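Local coordinates for Alr4995 protein (Nostoc sp., PDB 6LRF) that is a bifunctional enzyme that acts as arginine dihydrolase, in a domain of the guanidino-group modifying family, and as ornithine cyclodeaminase, at residues B[157-162]-B[171-176]; B[163-168]-B[212-217]; B[465-470]-B[684-689]; B[471-476]-B[672-677]. All coordinates share one frame; numbering follows the deposited sequence.

Contact 1. Residues B[157-162]-B[171-176]; sequences LSLRLI and TCFCPL
Leu159 lays a methyl over the ring of Phe173, and the two side chains cross at about a right angle. CD1 of Leu159 stands 4.0 Å from the centroid of the Phe173 ring and 24° off its normal, shifted toward the rim, so this is a CH-pi contact over one face. The closest pair is Leu159 CD1 to Phe173 CE2 at 3.6 Å. With CG of Phe173 anti to the backbone N, chi1 -169° carries the ring toward strand 155-160, and chi2 near -90° turns a face to the leucine methyl. Trp133 meets the same ring edge-to-face, and Leu159 also lies against Trp133, so the three form one apolar cluster.

Two residues on, just beyond the strand, Leu161 meets Cys172. Here CD2 of Leu161 is 3.5 Å from SG of Cys172, a plain van der Waals contact between a branched methyl and a polarisable sulfur. Leucine suits both positions because its forked end spans the gap: Leu159 CA and Phe173 CA are 10.1 Å apart, Leu161 CA and Cys172 CA 9.1 Å, too distant for main-chain pairing.

All four residues are buried, and helix 190-199 adds Leu195 beside Leu159 and Ile196 beside Phe173. Side chains thus join two separate sheets, one holding strand 155-160 and the other strand 173-175, in an apolar core consistent with the pentein-type fold of the guanidino-group modifying enzymes.

Contact 2. Residues B[163-168]-B[212-217]; sequences DERFYH and DAVNFA
Phe166 brings its ring to the end of helix 210-213, with CZ packed on CB of Ala213 at 3.8 Å. CE1 approaches Ala213 O at 3.3 Å, the oxygen near the ring plane at its edge, where the weakly positive C-H rim suits a carbonyl. That same oxygen accepts from Phe216 N, while Ala217 N bonds to Asp212 O. With Phe216 at positive phi as C-prime, this is a Schellman motif ending the helix, and the small Ala213 lets the ring approach. The Phe166 ring also brings CE2 over the middle of one face of the Arg165 guanidinium, whose NH1 meets Val214 CG1 at 3.5 Å. Asp163 holds that guanidinium side-on: NE reaches OD1, NH2 reaches OD2 at 2.7 Å on the syn lone pair, a salt bridge. A bend at chi3 (-63°) turns the arginine head back to this carboxylate. Asp163 OD1 also accepts from Arg165 N, closing an Asx turn. Glu210 gives NH2 a second acidic partner, and Glu475 of the second subunit pairs with NH1.

Contact 3. Residues B[465-470]-B[684-689]; sequences SSERRV and LSLLTQ
Two helices of the C-terminal Rossmann-like region, 467-486 and 680-694, meet here through one leucine. Leu686 points from helix 680-694 toward the first turn of helix 467-486, and its CD1 is the atom that makes both touches. It meets CG1 of Val470 at 3.8 Å, the two side chains crossing at about a right angle. The other partner is Glu467, whose OE2 lies 3.9 Å from Leu686 CD1; these chains come from opposite directions.

Glu467 gets there by a bend at chi2 (60°) that curls the carboxylate toward the neighbouring helix, so it is the carboxylate, through OE2, and not the methylenes, that meets the leucine methyl; Glu467 remains partly exposed. Valine fits the buried place at 470: the branched CB is compact, and a chi1 of 160° carries CG1 to Leu686 CD1. Further along the same helix, Val474 adds to the cover of Leu686.

Ser466 occupies the N-cap of helix 467-486, and its OG accepts from Arg469 N at 3.3 Å, a weak but nearly straight bond of 169°. Asp679 of the second subunit accepts from Glu467 N, so the helix start is also tied to the subunit interface. Here the helix before the first strand of the parallel sheet packs on the helix after its last strand, on one face of a Rossmann-like alpha/beta domain.

Contact 4. Residues B[471-476]-B[672-677]; sequences ELVVEQ and ESVGVV
A chi1 of 166° on Val473 places CG1 anti to the backbone N and leaves CG2 beside that nitrogen, so both methyls spread toward strand 673-677. On the strand, a chi1 of 75° puts Val674 CG1 between N and the carbonyl carbon and so leaves CG2 anti to N, facing the helix, while Val676 presents CG1. In this way each strand valine offers one methyl to the helix. The arrangement is helix-on-sheet packing in a Rossmann-like alpha/beta domain, where helix 467-486 covers the strand that forms one edge of the six-stranded parallel sheet.

Val473 reaches both strand residues tip to tip. CG2 of Val473 stands 3.6 Å from CG1 of Val676, the closest pair in the contact, and CB of Val473 is 3.8 Å from the same methyl. The fit to Val674 is looser. Since Val674 and Val676 are two residues apart on an extended strand, they face the same side, and the intervening Gly675, with no side chain, adds no bulk on the other side.

Branching at CB makes valine well suited to both partners: it favours the extended backbone of the strand and gives the helix a short, stiff side chain. Val470, one turn earlier, also lies on Val676, and Phe683 of helix 680-694 also covers Val676. Across to Val674, CG1 and CG2 of Val473 both stand 4.1 Å from Val674 CG2.

In the fold
The four contacts fall into two pairs in separate domains of the chain. Contacts 1 and 2 touch within the guanidino-group modifying domain, where 157-162 runs directly into 163-168; contacts 3 and 4 touch in the Rossmann-like region and share helix 467-486. Contacts 1 and 3 have centres about 35 Å apart. Contacts 1 and 4 are buried and purely apolar, one built on an aromatic face, the other on valines alone. Contacts 2 and 3 are only partly buried and place charged residues beside apolar groups. The pairs are tied through the assembly: a salt bridge between subunits joins 163-168 to 471-476.

Contact 1. Residues B[157-162]-B[171-176]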
loop_
_atom_site.group_PDB
_atom_site.type_symbol
_atom_site.label_atom_id
_atom_site.label_comp_id
_atom_site.label_asym_id
_atom_site.label_seq_id
_atom_site.Cartn_x
_atom_site.Cartn_y
_atom_site.Cartn_z
ATOM N N LEU B 157 3.050 -32.445 35.280
ATOM C CA LEU B 157 3.383 -31.890 33.973
ATOM C C LEU B 157 2.561 -30.644 33.683
ATOM O O LEU B 157 1.338 -30.728 33.596
ATOM C CB LEU B 157 3.132 -32.934 32.885
ATOM C CG LEU B 157 3.885 -34.253 33.023
ATOM C CD1 LEU B 157 3.601 -35.131 31.821
ATOM C CD2 LEU B 157 5.375 -33.988 33.165
ATOM N N SER B 158 3.216 -29.494 33.524
ATOM C CA SER B 158 2.485 -28.231 33.370
ATOM C C SER B 158 2.124 -27.947 31.919
ATOM O O SER B 158 2.984 -28.031 31.037
ATOM C CB SER B 158 3.309 -27.066 33.929
ATOM O OG SER B 158 3.669 -27.309 35.283
ATOM N N LEU B 159 0.862 -27.598 31.677
ATOM C CA LEU B 159 0.385 -27.233 30.337
ATOM C C LEU B 159 -0.179 -25.824 30.355
ATOM O O LEU B 159 -0.954 -25.476 31.263
ATOM C CB LEU B 159 -0.700 -28.200 29.838
ATOM C CG LEU B 159 -0.354 -29.683 29.746
ATOM C CD1 LEU B 159 -1.598 -30.479 29.332
ATOM C CD2 LEU B 159 0.781 -29.942 28.760
ATOM N N ARG B 160 0.185 -25.011 29.358
ATOM C CA ARG B 160 -0.344 -23.652 29.303
ATOM C C ARG B 160 -1.559 -23.542 28.391
ATOM O O ARG B 160 -1.522 -23.942 27.224
ATOM C CB ARG B 160 0.714 -22.652 28.845
ATOM C CG ARG B 160 0.178 -21.233 28.890
ATOM C CD ARG B 160 1.058 -20.256 28.153
ATOM N NE ARG B 160 0.515 -18.917 28.300
ATOM C CZ ARG B 160 1.018 -17.845 27.704
ATOM N NH1 ARG B 160 2.074 -17.969 26.913
ATOM N NH2 ARG B 160 0.462 -16.659 27.903
ATOM N N LEU B 161 -2.631 -22.981 28.947
ATOM C CA LEU B 161 -3.860 -22.714 28.224
ATOM C C LEU B 161 -3.796 -21.323 27.625
ATOM O O LEU B 161 -3.469 -20.381 28.340
ATOM C CB LEU B 161 -5.071 -22.817 29.163
ATOM C CG LEU B 161 -5.323 -24.162 29.847
ATOM C CD1 LEU B 161 -6.262 -23.991 31.041
ATOM C CD2 LEU B 161 -5.888 -25.161 28.843
ATOM N N ILE B 162 -4.153 -21.189 26.342
ATOM C CA ILE B 162 -4.015 -19.911 25.621
ATOM C C ILE B 162 -5.296 -19.420 24.963
ATOM O O ILE B 162 -5.324 -18.327 24.414
ATOM C CB ILE B 162 -2.951 -20.007 24.518
ATOM C CG1 ILE B 162 -3.329 -21.122 23.540
ATOM C CG2 ILE B 162 -1.583 -20.267 25.120
ATOM C CD1 ILE B 162 -2.412 -21.234 22.361
ATOM N N THR B 171 -11.768 -28.760 29.846
ATOM C CA THR B 171 -12.610 -28.385 28.702
ATOM C C THR B 171 -11.939 -28.680 27.354
ATOM O O THR B 171 -12.577 -28.568 26.311
ATOM C CB THR B 171 -12.983 -26.890 28.721
ATOM O OG1 THR B 171 -11.794 -26.102 28.598
ATOM C CG2 THR B 171 -13.688 -26.530 30.008
ATOM N N CYS B 172 -10.664 -29.062 27.378
ATOM C CA CYS B 172 -9.903 -29.242 26.139
ATOM C C CYS B 172 -8.907 -30.382 26.228
ATOM O O CYS B 172 -8.059 -30.547 25.346
ATOM C CB CYS B 172 -9.160 -27.951 25.776
ATOM S SG CYS B 172 -8.053 -27.283 27.098
ATOM N N PHE B 173 -9.008 -31.169 27.294
ATOM C CA PHE B 173 -7.995 -32.171 27.591
ATOM C C PHE B 173 -8.612 -33.286 28.430
ATOM O O PHE B 173 -9.284 -33.000 29.427
ATOM C CB PHE B 173 -6.835 -31.504 28.323
ATOM C CG PHE B 173 -5.617 -32.356 28.458
ATOM C CD1 PHE B 173 -5.443 -33.182 29.571
ATOM C CD2 PHE B 173 -4.617 -32.300 27.497
ATOM C CE1 PHE B 173 -4.303 -33.966 29.710
ATOM C CE2 PHE B 173 -3.466 -33.078 27.624
ATOM C CZ PHE B 173 -3.308 -33.915 28.735
ATOM N N CYS B 174 -8.397 -34.540 28.044
ATOM C CA CYS B 174 -9.107 -35.637 28.700
ATOM C C CYS B 174 -8.391 -36.988 28.598
ATOM O O CYS B 174 -8.590 -37.745 27.631
ATOM C CB CYS B 174 -10.525 -35.762 28.126
ATOM S SG CYS B 174 -11.600 -36.944 29.065
ATOM N N PRO B 175 -7.558 -37.304 29.607
ATOM C CA PRO B 175 -6.934 -38.624 29.706
ATOM C C PRO B 175 -8.005 -39.730 29.801
ATOM O O PRO B 175 -8.984 -39.581 30.529
ATOM C CB PRO B 175 -6.103 -38.529 30.993
ATOM C CG PRO B 175 -5.893 -37.041 31.204
ATOM C CD PRO B 175 -7.157 -36.412 30.712
ATOM N N LEU B 176 -7.825 -40.806 29.044
ATOM C CA LEU B 176 -8.806 -41.895 28.983
ATOM C C LEU B 176 -8.149 -43.216 29.333
ATOM O O LEU B 176 -6.917 -43.314 29.378
ATOM C CB LEU B 176 -9.439 -41.999 27.593
ATOM C CG LEU B 176 -10.194 -40.775 27.086
ATOM C CD1 LEU B 176 -10.420 -40.895 25.587
ATOM C CD2 LEU B 176 -11.504 -40.620 27.823
#

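Contact 2. Residues B[163-168]-B[212-217]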
loop_
_atom_site.group_PDB
_atom_site.type_symbol
_atom_site.label_atom_id
_atom_site.label_comp_id
_atom_site.label_asym_id
_atom_site.label_seq_id
_atom_site.Cartn_x
_atom_site.Cartn_y
_atom_site.Cartn_z
ATOM N N ASP B 163 -6.345 -20.234 25.009
ATOM C CA ASP B 163 -7.642 -19.882 24.432
ATOM C C ASP B 163 -8.674 -19.697 25.551
ATOM O O ASP B 163 -9.039 -20.654 26.242
ATOM C CB ASP B 163 -8.096 -20.971 23.450
ATOM C CG ASP B 163 -9.317 -20.557 22.623
ATOM O OD1 ASP B 163 -10.209 -19.855 23.150
ATOM O OD2 ASP B 163 -9.391 -20.950 21.435
ATOM N N GLU B 164 -9.160 -18.471 25.711
ATOM C CA GLU B 164 -10.028 -18.129 26.826
ATOM C C GLU B 164 -11.341 -18.929 26.858
ATOM O O GLU B 164 -11.969 -19.050 27.909
ATOM C CB GLU B 164 -10.325 -16.633 26.798
ATOM C CG GLU B 164 -10.968 -16.117 28.064
ATOM C CD GLU B 164 -11.584 -14.739 27.885
ATOM O OE1 GLU B 164 -11.649 -14.254 26.726
ATOM O OE2 GLU B 164 -12.004 -14.145 28.906
ATOM N N ARG B 165 -11.749 -19.485 25.722
ATOM C CA ARG B 165 -12.935 -20.340 25.693
ATOM C C ARG B 165 -12.689 -21.624 26.482
ATOM O O ARG B 165 -13.584 -22.141 27.151
ATOM C CB ARG B 165 -13.329 -20.677 24.254
ATOM C CG ARG B 165 -13.864 -19.482 23.453
ATOM C CD ARG B 165 -14.052 -19.842 21.989
ATOM N NE ARG B 165 -12.782 -20.176 21.358
ATOM C CZ ARG B 165 -12.655 -20.927 20.269
ATOM N NH1 ARG B 165 -13.729 -21.432 19.674
ATOM N NH2 ARG B 165 -11.446 -21.173 19.774
ATOM N N PHE B 166 -11.463 -22.130 26.399
ATOM C CA PHE B 166 -11.089 -23.351 27.090
ATOM C C PHE B 166 -10.201 -22.969 28.260
ATOM O O PHE B 166 -8.980 -23.207 28.262
ATOM C CB PHE B 166 -10.423 -24.315 26.113
ATOM C CG PHE B 166 -11.229 -24.512 24.854
ATOM C CD1 PHE B 166 -12.371 -25.305 24.867
ATOM C CD2 PHE B 166 -10.874 -23.869 23.670
ATOM C CE1 PHE B 166 -13.136 -25.471 23.711
ATOM C CE2 PHE B 166 -11.626 -24.034 22.512
ATOM C CZ PHE B 166 -12.759 -24.836 22.531
ATOM N N TYR B 167 -10.866 -22.352 29.241
ATOM C CA TYR B 167 -10.256 -21.693 30.389
ATOM C C TYR B 167 -9.885 -22.673 31.513
ATOM O O TYR B 167 -9.074 -22.344 32.383
ATOM C CB TYR B 167 -11.209 -20.603 30.920
ATOM C CG TYR B 167 -12.536 -21.135 31.452
ATOM C CD1 TYR B 167 -13.562 -21.507 30.589
ATOM C CD2 TYR B 167 -12.749 -21.279 32.820
ATOM C CE1 TYR B 167 -14.767 -22.001 31.077
ATOM C CE2 TYR B 167 -13.953 -21.773 33.320
ATOM C CZ TYR B 167 -14.960 -22.131 32.445
ATOM O OH TYR B 167 -16.162 -22.626 32.937
ATOM N N HIS B 168 -10.492 -23.861 31.497
ATOM C CA HIS B 168 -10.076 -24.964 32.368
ATOM C C HIS B 168 -9.478 -26.078 31.525
ATOM O O HIS B 168 -9.886 -26.293 30.385
ATOM C CB HIS B 168 -11.253 -25.523 33.185
ATOM C CG HIS B 168 -11.583 -24.732 34.411
ATOM N ND1 HIS B 168 -12.837 -24.749 34.989
ATOM C CD2 HIS B 168 -10.820 -23.924 35.187
ATOM C CE1 HIS B 168 -12.838 -23.969 36.057
ATOM N NE2 HIS B 168 -11.628 -23.458 36.202
ATOM N N ASP B 212 -16.213 -30.093 17.502
ATOM C CA ASP B 212 -16.439 -30.939 18.677
ATOM C C ASP B 212 -15.982 -30.248 19.965
ATOM O O ASP B 212 -16.619 -30.379 21.008
ATOM C CB ASP B 212 -15.714 -32.283 18.529
ATOM C CG ASP B 212 -16.437 -33.242 17.583
ATOM O OD1 ASP B 212 -17.468 -33.827 17.997
ATOM O OD2 ASP B 212 -15.962 -33.425 16.436
ATOM N N ALA B 213 -14.877 -29.514 19.874
ATOM C CA ALA B 213 -14.320 -28.797 21.015
ATOM C C ALA B 213 -15.289 -27.771 21.623
ATOM O O ALA B 213 -15.446 -27.722 22.843
ATOM C CB ALA B 213 -13.027 -28.120 20.616
ATOM N N VAL B 214 -15.951 -26.968 20.790
ATOM C CA VAL B 214 -16.861 -25.941 21.304
ATOM C C VAL B 214 -18.183 -26.555 21.796
ATOM O O VAL B 214 -19.018 -25.879 22.399
ATOM C CB VAL B 214 -17.149 -24.863 20.241
ATOM C CG1 VAL B 214 -15.858 -24.227 19.780
ATOM C CG2 VAL B 214 -17.872 -25.481 19.049
ATOM N N ASN B 215 -18.364 -27.841 21.528
ATOM C CA ASN B 215 -19.460 -28.597 22.115
ATOM C C ASN B 215 -19.043 -29.330 23.396
ATOM O O ASN B 215 -19.807 -30.152 23.921
ATOM C CB ASN B 215 -20.011 -29.602 21.105
ATOM C CG ASN B 215 -21.043 -28.988 20.194
ATOM O OD1 ASN B 215 -22.238 -29.000 20.497
ATOM N ND2 ASN B 215 -20.588 -28.423 19.083
ATOM N N PHE B 216 -17.833 -29.020 23.876
ATOM C CA PHE B 216 -17.263 -29.606 25.093
ATOM C C PHE B 216 -17.069 -31.113 24.986
ATOM O O PHE B 216 -17.328 -31.844 25.944
ATOM C CB PHE B 216 -18.142 -29.313 26.303
ATOM C CG PHE B 216 -18.045 -27.907 26.804
ATOM C CD1 PHE B 216 -17.392 -27.634 27.999
ATOM C CD2 PHE B 216 -18.638 -26.861 26.107
ATOM C CE1 PHE B 216 -17.309 -26.330 28.486
ATOM C CE2 PHE B 216 -18.565 -25.560 26.585
ATOM C CZ PHE B 216 -17.899 -25.290 27.774
ATOM N N ALA B 217 -16.624 -31.572 23.821
ATOM C CA ALA B 217 -16.315 -32.984 23.626
ATOM C C ALA B 217 -15.249 -33.486 24.610
ATOM O O ALA B 217 -15.289 -34.639 25.047
ATOM C CB ALA B 217 -15.858 -33.235 22.181
#

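Contact 3. Residues B[465-470]-B[684-689]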
loop_
_atom_site.group_PDB
_atom_site.type_symbol
_atom_site.label_atom_id
_atom_site.label_comp_id
_atom_site.label_asym_id
_atom_site.label_seq_id
_atom_site.Cartn_x
_atom_site.Cartn_y
_atom_site.Cartn_z
ATOM N N SER B 465 -5.946 -7.878 -4.864
ATOM C CA SER B 465 -6.921 -8.701 -5.598
ATOM C C SER B 465 -8.129 -9.095 -4.736
ATOM O O SER B 465 -7.965 -9.591 -3.623
ATOM C CB SER B 465 -6.259 -9.972 -6.157
ATOM O OG SER B 465 -5.177 -9.653 -7.014
ATOM N N SER B 466 -9.340 -8.894 -5.251
ATOM C CA SER B 466 -10.537 -9.215 -4.479
ATOM C C SER B 466 -10.687 -10.724 -4.297
ATOM O O SER B 466 -10.121 -11.515 -5.049
ATOM C CB SER B 466 -11.793 -8.644 -5.145
ATOM O OG SER B 466 -12.240 -9.491 -6.189
ATOM N N GLU B 467 -11.453 -11.121 -3.294
ATOM C CA GLU B 467 -11.645 -12.529 -3.009
ATOM C C GLU B 467 -12.235 -13.274 -4.212
ATOM O O GLU B 467 -11.895 -14.432 -4.469
ATOM C CB GLU B 467 -12.540 -12.693 -1.784
ATOM C CG GLU B 467 -13.024 -14.110 -1.565
ATOM C CD GLU B 467 -11.881 -15.089 -1.362
ATOM O OE1 GLU B 467 -10.851 -14.696 -0.756
ATOM O OE2 GLU B 467 -12.019 -16.249 -1.823
ATOM N N ARG B 468 -13.097 -12.596 -4.965
ATOM C CA ARG B 468 -13.760 -13.225 -6.109
ATOM C C ARG B 468 -12.773 -13.516 -7.223
ATOM O O ARG B 468 -12.798 -14.587 -7.836
ATOM C CB ARG B 468 -14.885 -12.333 -6.627
ATOM C CG ARG B 468 -16.224 -13.032 -6.683
ATOM C CD ARG B 468 -17.295 -12.026 -7.007
ATOM N NE ARG B 468 -18.649 -12.572 -7.040
ATOM C CZ ARG B 468 -19.395 -12.783 -5.961
ATOM N NH1 ARG B 468 -18.914 -12.504 -4.755
ATOM N NH2 ARG B 468 -20.621 -13.275 -6.087
ATOM N N ARG B 469 -11.911 -12.540 -7.473
ATOM C CA ARG B 469 -10.841 -12.658 -8.433
ATOM C C ARG B 469 -9.906 -13.810 -8.055
ATOM O O ARG B 469 -9.664 -14.719 -8.857
ATOM C CB ARG B 469 -10.085 -11.328 -8.510
ATOM C CG ARG B 469 -8.697 -11.404 -9.112
ATOM C CD ARG B 469 -8.719 -11.450 -10.630
ATOM N NE ARG B 469 -7.360 -11.382 -11.162
ATOM C CZ ARG B 469 -6.957 -11.972 -12.284
ATOM N NH1 ARG B 469 -7.812 -12.687 -13.012
ATOM N NH2 ARG B 469 -5.694 -11.851 -12.677
ATOM N N VAL B 470 -9.399 -13.773 -6.825
ATOM C CA VAL B 470 -8.468 -14.783 -6.343
ATOM C C VAL B 470 -9.090 -16.159 -6.514
ATOM O O VAL B 470 -8.435 -17.117 -6.921
ATOM C CB VAL B 470 -8.095 -14.536 -4.867
ATOM C CG1 VAL B 470 -7.549 -15.797 -4.230
ATOM C CG2 VAL B 470 -7.094 -13.394 -4.762
ATOM N N LEU B 684 -3.093 -20.856 -1.212
ATOM C CA LEU B 684 -2.827 -22.289 -1.104
ATOM C C LEU B 684 -3.990 -23.053 -0.473
ATOM O O LEU B 684 -4.245 -24.215 -0.806
ATOM C CB LEU B 684 -1.545 -22.529 -0.296
ATOM C CG LEU B 684 -0.248 -22.160 -1.024
ATOM C CD1 LEU B 684 0.920 -22.009 -0.058
ATOM C CD2 LEU B 684 0.070 -23.201 -2.091
ATOM N N SER B 685 -4.693 -22.408 0.444
ATOM C CA SER B 685 -5.816 -23.067 1.087
ATOM C C SER B 685 -6.907 -23.398 0.049
ATOM O O SER B 685 -7.332 -24.549 -0.086
ATOM C CB SER B 685 -6.374 -22.193 2.210
ATOM O OG SER B 685 -7.227 -22.973 3.035
ATOM N N LEU B 686 -7.326 -22.379 -0.688
ATOM C CA LEU B 686 -8.299 -22.514 -1.767
ATOM C C LEU B 686 -7.863 -23.501 -2.834
ATOM O O LEU B 686 -8.668 -24.285 -3.335
ATOM C CB LEU B 686 -8.525 -21.160 -2.418
ATOM C CG LEU B 686 -9.106 -20.075 -1.528
ATOM C CD1 LEU B 686 -8.984 -18.725 -2.215
ATOM C CD2 LEU B 686 -10.555 -20.418 -1.229
ATOM N N LEU B 687 -6.587 -23.433 -3.206
ATOM C CA LEU B 687 -6.049 -24.313 -4.231
ATOM C C LEU B 687 -6.221 -25.775 -3.832
ATOM O O LEU B 687 -6.630 -26.610 -4.651
ATOM C CB LEU B 687 -4.573 -24.005 -4.492
ATOM C CG LEU B 687 -3.886 -24.901 -5.517
ATOM C CD1 LEU B 687 -4.450 -24.644 -6.918
ATOM C CD2 LEU B 687 -2.382 -24.679 -5.481
ATOM N N THR B 688 -5.918 -26.093 -2.576
ATOM C CA THR B 688 -6.060 -27.483 -2.125
ATOM C C THR B 688 -7.543 -27.879 -1.989
ATOM O O THR B 688 -7.918 -29.013 -2.298
ATOM C CB THR B 688 -5.319 -27.733 -0.787
ATOM O OG1 THR B 688 -5.486 -26.600 0.076
ATOM C CG2 THR B 688 -3.820 -27.963 -1.043
ATOM N N GLN B 689 -8.379 -26.947 -1.539
ATOM C CA GLN B 689 -9.816 -27.178 -1.507
ATOM C C GLN B 689 -10.319 -27.411 -2.920
ATOM O O GLN B 689 -11.083 -28.335 -3.172
ATOM C CB GLN B 689 -10.551 -25.999 -0.879
ATOM C CG GLN B 689 -10.401 -25.895 0.621
ATOM C CD GLN B 689 -10.808 -24.528 1.135
ATOM O OE1 GLN B 689 -10.258 -24.027 2.122
ATOM N NE2 GLN B 689 -11.768 -23.908 0.457
#

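Contact 4. Residues B[471-476]-B[672-677]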
loop_
_atom_site.group_PDB
_atom_site.type_symbol
_atom_site.label_atom_id
_atom_site.label_comp_id
_atom_site.label_asym_id
_atom_site.label_seq_id
_atom_site.Cartn_x
_atom_site.Cartn_y
_atom_site.Cartn_z
ATOM N N GLU B 471 -10.386 -16.241 -6.262
ATOM C CA GLU B 471 -11.067 -17.511 -6.309
ATOM C C GLU B 471 -11.223 -18.020 -7.756
ATOM O O GLU B 471 -11.144 -19.224 -8.012
ATOM C CB GLU B 471 -12.413 -17.381 -5.601
ATOM C CG GLU B 471 -13.206 -18.662 -5.515
ATOM C CD GLU B 471 -14.476 -18.494 -4.702
ATOM O OE1 GLU B 471 -14.698 -17.373 -4.189
ATOM O OE2 GLU B 471 -15.250 -19.475 -4.586
ATOM N N LEU B 472 -11.414 -17.112 -8.709
ATOM C CA LEU B 472 -11.519 -17.541 -10.103
ATOM C C LEU B 472 -10.136 -17.929 -10.635
ATOM O O LEU B 472 -10.009 -18.929 -11.339
ATOM C CB LEU B 472 -12.166 -16.457 -10.977
ATOM C CG LEU B 472 -13.637 -16.719 -11.359
ATOM C CD1 LEU B 472 -13.827 -18.127 -11.920
ATOM C CD2 LEU B 472 -14.602 -16.484 -10.186
ATOM N N VAL B 473 -9.106 -17.160 -10.278
ATOM C CA VAL B 473 -7.737 -17.528 -10.620
ATOM C C VAL B 473 -7.389 -18.909 -10.066
ATOM O O VAL B 473 -6.860 -19.765 -10.778
ATOM C CB VAL B 473 -6.727 -16.500 -10.092
ATOM C CG1 VAL B 473 -5.298 -17.065 -10.141
ATOM C CG2 VAL B 473 -6.834 -15.219 -10.884
ATOM N N VAL B 474 -7.712 -19.136 -8.800
ATOM C CA VAL B 474 -7.441 -20.427 -8.183
ATOM C C VAL B 474 -8.142 -21.539 -8.936
ATOM O O VAL B 474 -7.581 -22.620 -9.131
ATOM C CB VAL B 474 -7.866 -20.445 -6.693
ATOM C CG1 VAL B 474 -8.085 -21.865 -6.204
ATOM C CG2 VAL B 474 -6.819 -19.756 -5.863
ATOM N N GLU B 475 -9.361 -21.264 -9.386
ATOM C CA GLU B 475 -10.107 -22.249 -10.147
ATOM C C GLU B 475 -9.394 -22.586 -11.455
ATOM O O GLU B 475 -9.306 -23.748 -11.845
ATOM C CB GLU B 475 -11.528 -21.757 -10.424
ATOM C CG GLU B 475 -12.458 -22.890 -10.854
ATOM C CD GLU B 475 -13.898 -22.447 -11.084
ATOM O OE1 GLU B 475 -14.164 -21.221 -11.177
ATOM O OE2 GLU B 475 -14.765 -23.341 -11.171
ATOM N N GLN B 476 -8.859 -21.572 -12.122
ATOM C CA GLN B 476 -8.142 -21.812 -13.363
ATOM C C GLN B 476 -6.820 -22.525 -13.111
ATOM O O GLN B 476 -6.498 -23.473 -13.824
ATOM C CB GLN B 476 -7.932 -20.499 -14.120
ATOM C CG GLN B 476 -9.270 -19.841 -14.481
ATOM C CD GLN B 476 -9.147 -18.397 -14.939
ATOM O OE1 GLN B 476 -8.046 -17.852 -15.043
ATOM N NE2 GLN B 476 -10.290 -17.764 -15.203
ATOM N N GLU B 672 -0.014 -16.569 -20.803
ATOM C CA GLU B 672 1.118 -17.260 -20.200
ATOM C C GLU B 672 1.184 -17.049 -18.692
ATOM O O GLU B 672 1.255 -18.010 -17.930
ATOM C CB GLU B 672 2.421 -16.803 -20.844
ATOM C CG GLU B 672 2.656 -17.412 -22.214
ATOM C CD GLU B 672 4.133 -17.496 -22.566
ATOM O OE1 GLU B 672 4.831 -16.454 -22.510
ATOM O OE2 GLU B 672 4.599 -18.611 -22.882
ATOM N N SER B 673 1.161 -15.783 -18.284
ATOM C CA SER B 673 1.244 -15.382 -16.886
ATOM C C SER B 673 -0.124 -15.207 -16.238
ATOM O O SER B 673 -1.088 -14.811 -16.895
ATOM C CB SER B 673 2.003 -14.062 -16.755
ATOM O OG SER B 673 3.373 -14.223 -17.031
ATOM N N VAL B 674 -0.205 -15.500 -14.945
ATOM C CA VAL B 674 -1.292 -14.971 -14.137
ATOM C C VAL B 674 -0.719 -14.537 -12.782
ATOM O O VAL B 674 0.238 -15.132 -12.265
ATOM C CB VAL B 674 -2.455 -15.979 -13.961
ATOM C CG1 VAL B 674 -2.107 -17.088 -12.968
ATOM C CG2 VAL B 674 -3.726 -15.241 -13.518
ATOM N N GLY B 675 -1.273 -13.458 -12.240
ATOM C CA GLY B 675 -0.825 -12.936 -10.966
ATOM C C GLY B 675 -2.001 -12.553 -10.093
ATOM O O GLY B 675 -2.994 -12.013 -10.585
ATOM N N VAL B 676 -1.898 -12.857 -8.802
ATOM C CA VAL B 676 -2.854 -12.375 -7.805
ATOM C C VAL B 676 -2.103 -11.759 -6.637
ATOM O O VAL B 676 -1.045 -12.252 -6.224
ATOM C CB VAL B 676 -3.798 -13.485 -7.264
ATOM C CG1 VAL B 676 -4.962 -13.698 -8.201
ATOM C CG2 VAL B 676 -3.048 -14.771 -7.035
ATOM N N VAL B 677 -2.651 -10.663 -6.126
ATOM C CA VAL B 677 -2.087 -9.979 -4.977
ATOM C C VAL B 677 -2.921 -10.347 -3.782
ATOM O O VAL B 677 -4.028 -9.843 -3.610
ATOM C CB VAL B 677 -2.072 -8.472 -5.151
ATOM C CG1 VAL B 677 -1.489 -7.823 -3.911
ATOM C CG2 VAL B 677 -1.259 -8.110 -6.375
#